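Local coordinates for T-lymphoma invasion and metastasis-inducing protein 1 (Homo sapiens, PDB 4K2P), which acts as a guanine nucleotide exchange factor for Rac and, through its PH-CC-Ex region, probably binds phosphoinositides and partner proteins such as Par-3, at residues C90-L95 with S235-V240; V223-G226 with I230-V233. The protein carries 5 engineered substitutions. All blocks are in the same frame, centred on the assembly; numbering follows the deposited sequence.

Interaction 1: residues C90-L95 with S235-V240; sequences CLSNSL and SFHALV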
loop_
_atom_site.group_PDB
_atom_site.type_symbol
_atom_site.label_atom_id
_atom_site.label_comp_id
_atom_site.label_asym_id
_atom_site.label_seq_id
_atom_site.Cartn_x
_atom_site.Cartn_y
_atom_site.Cartn_z
ATOM N N CYS A 90 -8.012 2.073 -5.344
ATOM C CA CYS A 90 -6.655 2.534 -5.597
ATOM C C CYS A 90 -5.670 1.482 -5.109
ATOM O O CYS A 90 -5.739 1.053 -3.958
ATOM C CB CYS A 90 -6.395 3.872 -4.898
ATOM S SG CYS A 90 -4.715 4.523 -5.108
ATOM N N LEU A 91 -4.790 1.031 -5.997
ATOM C CA LEU A 91 -3.699 0.143 -5.617
ATOM C C LEU A 91 -2.425 0.945 -5.483
ATOM O O LEU A 91 -2.073 1.697 -6.378
ATOM C CB LEU A 91 -3.514 -0.979 -6.651
ATOM C CG LEU A 91 -2.470 -2.054 -6.299
ATOM C CD1 LEU A 91 -2.866 -3.406 -6.849
ATOM C CD2 LEU A 91 -1.086 -1.693 -6.811
ATOM N N SER A 92 -1.740 0.806 -4.356
ATOM C CA SER A 92 -0.397 1.345 -4.204
ATOM C C SER A 92 0.552 0.169 -4.017
ATOM O O SER A 92 0.314 -0.689 -3.182
ATOM C CB SER A 92 -0.315 2.322 -3.027
ATOM O OG SER A 92 -0.991 1.820 -1.884
ATOM N N ASN A 93 1.625 0.133 -4.799
ATOM C CA ASN A 93 2.498 -1.027 -4.828
ATOM C C ASN A 93 3.671 -0.871 -3.870
ATOM O O ASN A 93 3.692 0.039 -3.053
ATOM C CB ASN A 93 2.988 -1.279 -6.260
ATOM C CG ASN A 93 3.965 -0.231 -6.745
ATOM O OD1 ASN A 93 4.214 0.760 -6.071
ATOM N ND2 ASN A 93 4.528 -0.451 -7.925
ATOM N N SER A 94 4.636 -1.775 -3.955
ATOM C CA SER A 94 5.758 -1.775 -3.023
ATOM C C SER A 94 6.848 -0.780 -3.415
ATOM O O SER A 94 7.838 -0.651 -2.711
ATOM C CB SER A 94 6.347 -3.187 -2.918
ATOM O OG SER A 94 6.938 -3.579 -4.144
ATOM N N LEU A 95 6.668 -0.085 -4.539
ATOM C CA LEU A 95 7.708 0.799 -5.081
ATOM C C LEU A 95 7.453 2.303 -4.915
ATOM O O LEU A 95 8.385 3.096 -5.022
ATOM C CB LEU A 95 7.908 0.509 -6.569
ATOM C CG LEU A 95 8.318 -0.915 -6.952
ATOM C CD1 LEU A 95 8.558 -1.008 -8.460
ATOM C CD2 LEU A 95 9.563 -1.355 -6.179
ATOM N N SER A 235 -1.535 7.463 -0.598
ATOM C CA SER A 235 -0.391 8.355 -0.752
ATOM C C SER A 235 0.615 8.155 0.389
ATOM O O SER A 235 1.819 8.271 0.195
ATOM C CB SER A 235 -0.856 9.811 -0.816
ATOM O OG SER A 235 -1.485 10.199 0.391
ATOM N N PHE A 236 0.098 7.853 1.574
ATOM C CA PHE A 236 0.916 7.561 2.745
ATOM C C PHE A 236 1.767 6.342 2.425
ATOM O O PHE A 236 2.981 6.352 2.603
ATOM C CB PHE A 236 0.007 7.317 3.956
ATOM C CG PHE A 236 0.725 7.181 5.273
ATOM C CD1 PHE A 236 2.091 7.394 5.392
ATOM C CD2 PHE A 236 0.011 6.840 6.407
ATOM C CE1 PHE A 236 2.727 7.265 6.618
ATOM C CE2 PHE A 236 0.643 6.718 7.635
ATOM C CZ PHE A 236 2.002 6.924 7.738
ATOM N N HIS A 237 1.116 5.307 1.903
ATOM C CA HIS A 237 1.795 4.073 1.547
ATOM C C HIS A 237 2.825 4.332 0.471
ATOM O O HIS A 237 3.927 3.826 0.557
ATOM C CB HIS A 237 0.825 2.997 1.067
ATOM C CG HIS A 237 1.500 1.695 0.772
ATOM N ND1 HIS A 237 1.079 0.832 -0.216
ATOM C CD2 HIS A 237 2.590 1.119 1.330
ATOM C CE1 HIS A 237 1.873 -0.222 -0.249
ATOM N NE2 HIS A 237 2.800 -0.069 0.678
ATOM N N ALA A 238 2.467 5.110 -0.549
ATOM C CA ALA A 238 3.388 5.364 -1.654
ATOM C C ALA A 238 4.665 6.040 -1.149
ATOM O O ALA A 238 5.766 5.706 -1.580
ATOM C CB ALA A 238 2.724 6.217 -2.727
ATOM N N LEU A 239 4.505 6.989 -0.236
ATOM C CA LEU A 239 5.633 7.736 0.303
ATOM C C LEU A 239 6.541 6.826 1.127
ATOM O O LEU A 239 7.761 6.878 1.012
ATOM C CB LEU A 239 5.121 8.908 1.140
ATOM C CG LEU A 239 4.483 10.026 0.320
ATOM C CD1 LEU A 239 3.630 10.924 1.194
ATOM C CD2 LEU A 239 5.557 10.837 -0.389
ATOM N N VAL A 240 5.939 5.961 1.931
ATOM C CA VAL A 240 6.697 5.051 2.762
ATOM C C VAL A 240 7.432 4.018 1.918
ATOM O O VAL A 240 8.597 3.731 2.163
ATOM C CB VAL A 240 5.791 4.334 3.783
ATOM C CG1 VAL A 240 6.541 3.173 4.469
ATOM C CG2 VAL A 240 5.300 5.320 4.820
#
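Ser92, at the end of strand 88-92, meets the imidazole of His237 on helix 233-241 through a hydrogen bond, Ser92 OG to His237 ND1 at 2.8 Å. The hydroxyl lies at the edge of the ring and in its plane, where ND1 can pair with it directly. His237 reaches this position because CG stands anti to its backbone N (chi1 -177°), which carries the ring from the helix surface to the strand end. Packing is closest around this pair. Ser92 CB comes within 3.5 Å of His237 ND1, while CE1 of the same ring is 3.4 Å from the carbonyl oxygen of Asn93, which approaches obliquely. Ser92, Asn93 and His237 are all buried, and Met190 of helix 168-203 also touches the histidine. The backbones come closest at Ser92 and Ala238, their CA atoms 6.1 Å apart.

Beyond Asn93 the chain leaves the helix. The CB of Asn93 points away from it, and its OD1 is taken up by the turn, receiving a hydrogen bond from Asp97 N and a weak one from Leu95 N. Ser94 and the exposed Leu95 lie on this looser side. The contact thus joins the end of a PH-domain strand to the last helix of the CC-Ex region. Since either the serine or the histidine could be the donor, the bond fits a ring with ND1 bare or protonated and does not by itself fix the imidazole tautomer; Asn93 O beside CE1 would probably suit the slightly positive C-H there.

Interaction 2: residues V223-G226 with I230-V233; sequences VAMG and IFSV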
loop_
_atom_site.group_PDB
_atom_site.type_symbol
_atom_site.label_atom_id
_atom_site.label_comp_id
_atom_site.label_asym_id
_atom_site.label_seq_id
_atom_site.Cartn_x
_atom_site.Cartn_y
_atom_site.Cartn_z
ATOM N N VAL A 223 3.685 16.928 5.053
ATOM C CA VAL A 223 4.145 17.959 4.132
ATOM C C VAL A 223 4.224 17.362 2.730
ATOM O O VAL A 223 3.775 17.979 1.767
ATOM C CB VAL A 223 5.517 18.543 4.565
ATOM C CG1 VAL A 223 6.124 19.409 3.471
ATOM C CG2 VAL A 223 5.367 19.361 5.843
ATOM N N ALA A 224 4.746 16.141 2.619
ATOM C CA ALA A 224 4.892 15.491 1.311
ATOM C C ALA A 224 3.534 15.165 0.687
ATOM O O ALA A 224 3.339 15.314 -0.522
ATOM C CB ALA A 224 5.724 14.240 1.439
ATOM N N MET A 225 2.591 14.726 1.510
ATOM C CA MET A 225 1.246 14.441 1.041
ATOM C C MET A 225 0.586 15.733 0.546
ATOM O O MET A 225 -0.196 15.722 -0.408
ATOM C CB MET A 225 0.406 13.799 2.151
ATOM C CG MET A 225 0.724 12.330 2.376
ATOM S SD MET A 225 -0.447 11.445 3.439
ATOM C CE MET A 225 -0.094 12.187 5.020
ATOM N N GLY A 226 0.911 16.848 1.193
ATOM C CA GLY A 226 0.388 18.137 0.783
ATOM C C GLY A 226 0.904 18.503 -0.596
ATOM O O GLY A 226 0.170 19.026 -1.436
ATOM N N ILE A 230 -2.858 14.990 -2.106
ATOM C CA ILE A 230 -3.707 13.901 -1.635
ATOM C C ILE A 230 -3.248 13.386 -0.264
ATOM O O ILE A 230 -2.086 13.065 -0.073
ATOM C CB ILE A 230 -3.735 12.736 -2.679
ATOM C CG1 ILE A 230 -4.540 11.537 -2.173
ATOM C CG2 ILE A 230 -2.323 12.323 -3.085
ATOM C CD1 ILE A 230 -6.000 11.840 -1.946
ATOM N N PHE A 231 -4.181 13.353 0.685
ATOM C CA PHE A 231 -3.981 12.766 2.005
ATOM C C PHE A 231 -4.859 11.541 2.109
ATOM O O PHE A 231 -6.065 11.648 2.316
ATOM C CB PHE A 231 -4.348 13.740 3.129
ATOM C CG PHE A 231 -3.475 14.952 3.203
ATOM C CD1 PHE A 231 -3.659 16.012 2.330
ATOM C CD2 PHE A 231 -2.476 15.040 4.158
ATOM C CE1 PHE A 231 -2.857 17.139 2.408
ATOM C CE2 PHE A 231 -1.671 16.163 4.241
ATOM C CZ PHE A 231 -1.856 17.209 3.364
ATOM N N SER A 232 -4.244 10.375 1.987
ATOM C CA SER A 232 -4.972 9.122 2.013
ATOM C C SER A 232 -4.019 8.001 2.380
ATOM O O SER A 232 -2.806 8.180 2.378
ATOM C CB SER A 232 -5.601 8.841 0.655
ATOM O OG SER A 232 -4.572 8.542 -0.277
ATOM N N VAL A 233 -4.574 6.846 2.709
ATOM C CA VAL A 233 -3.771 5.662 2.952
ATOM C C VAL A 233 -2.893 5.381 1.743
ATOM O O VAL A 233 -1.758 4.972 1.897
ATOM C CB VAL A 233 -4.656 4.443 3.264
ATOM C CG1 VAL A 233 -3.825 3.160 3.324
ATOM C CG2 VAL A 233 -5.371 4.661 4.587
#
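The Met225 side chain meets the ring of Phe231 with its first carbon rather than its sulfur: CB lies over one face, 4.0 Å from the ring centroid and 24° off the normal, a CH-pi contact displaced toward the rim. The sulfur forms a more distant Met-aromatic contact, SD being 5.2 Å from the Phe231 centroid and oblique to the ring. A bend at chi3 (-70°) turns the methyl back toward the same aromatic, so that Met225 CE comes to 3.8 Å from Phe231 CD2. The far end of the ring lies against the helix backbone, where Phe231 CZ is 3.5 Å from Gly226 N. Gly226 has no side chain to meet the ring.

These residues form the tight connection between two consecutive helices of the CC-Ex region, 219-228 and 233-241. A backbone hydrogen bond of 3.2 Å from Ile230 N to Met225 O, spanning five residues rather than the four of an alpha-helix, ties the departing chain to the last turns of the first helix. Beside it, Ile230 O comes 3.4 Å from Met225 CB. Ser232 then takes the N-cap position of the second helix, its side chain capping a backbone N in the first turn.

Met225 is the buried member of the contact, also touching Ser235 and Leu239 of helix 233-241, whereas Phe231 and Gly226 are exposed. With an alanine here, CB would stay over the ring, but loss of the sulfur and methyl would probably open a gap between the two helices and leave Phe231 CD2 without its methyl neighbour. Ser235 OG lies within hydrogen-bonding reach of the carbonyl oxygens of both Ile230 and Ser232, which must share its one proton.

How the interactions relate
The centres of the two interactions are about 11 Å apart, and helix 233-241 connects them. Along the chain, both segments of interaction 2 fall between those of interaction 1, 223-226 and 230-233 coming just ahead of 235-240, while 90-95 lies far earlier in the PH-domain sheet. The two contacts meet directly at Ser235 and Leu239, which belong to the helical segment of interaction 1 and touch residues of interaction 2. Interaction 2 lies at the turn from helix 219-228 into helix 233-241, and interaction 1 brings another side of that helix against the PH domain. Together they are consistent with PH and CC-Ex parts forming one compact unit.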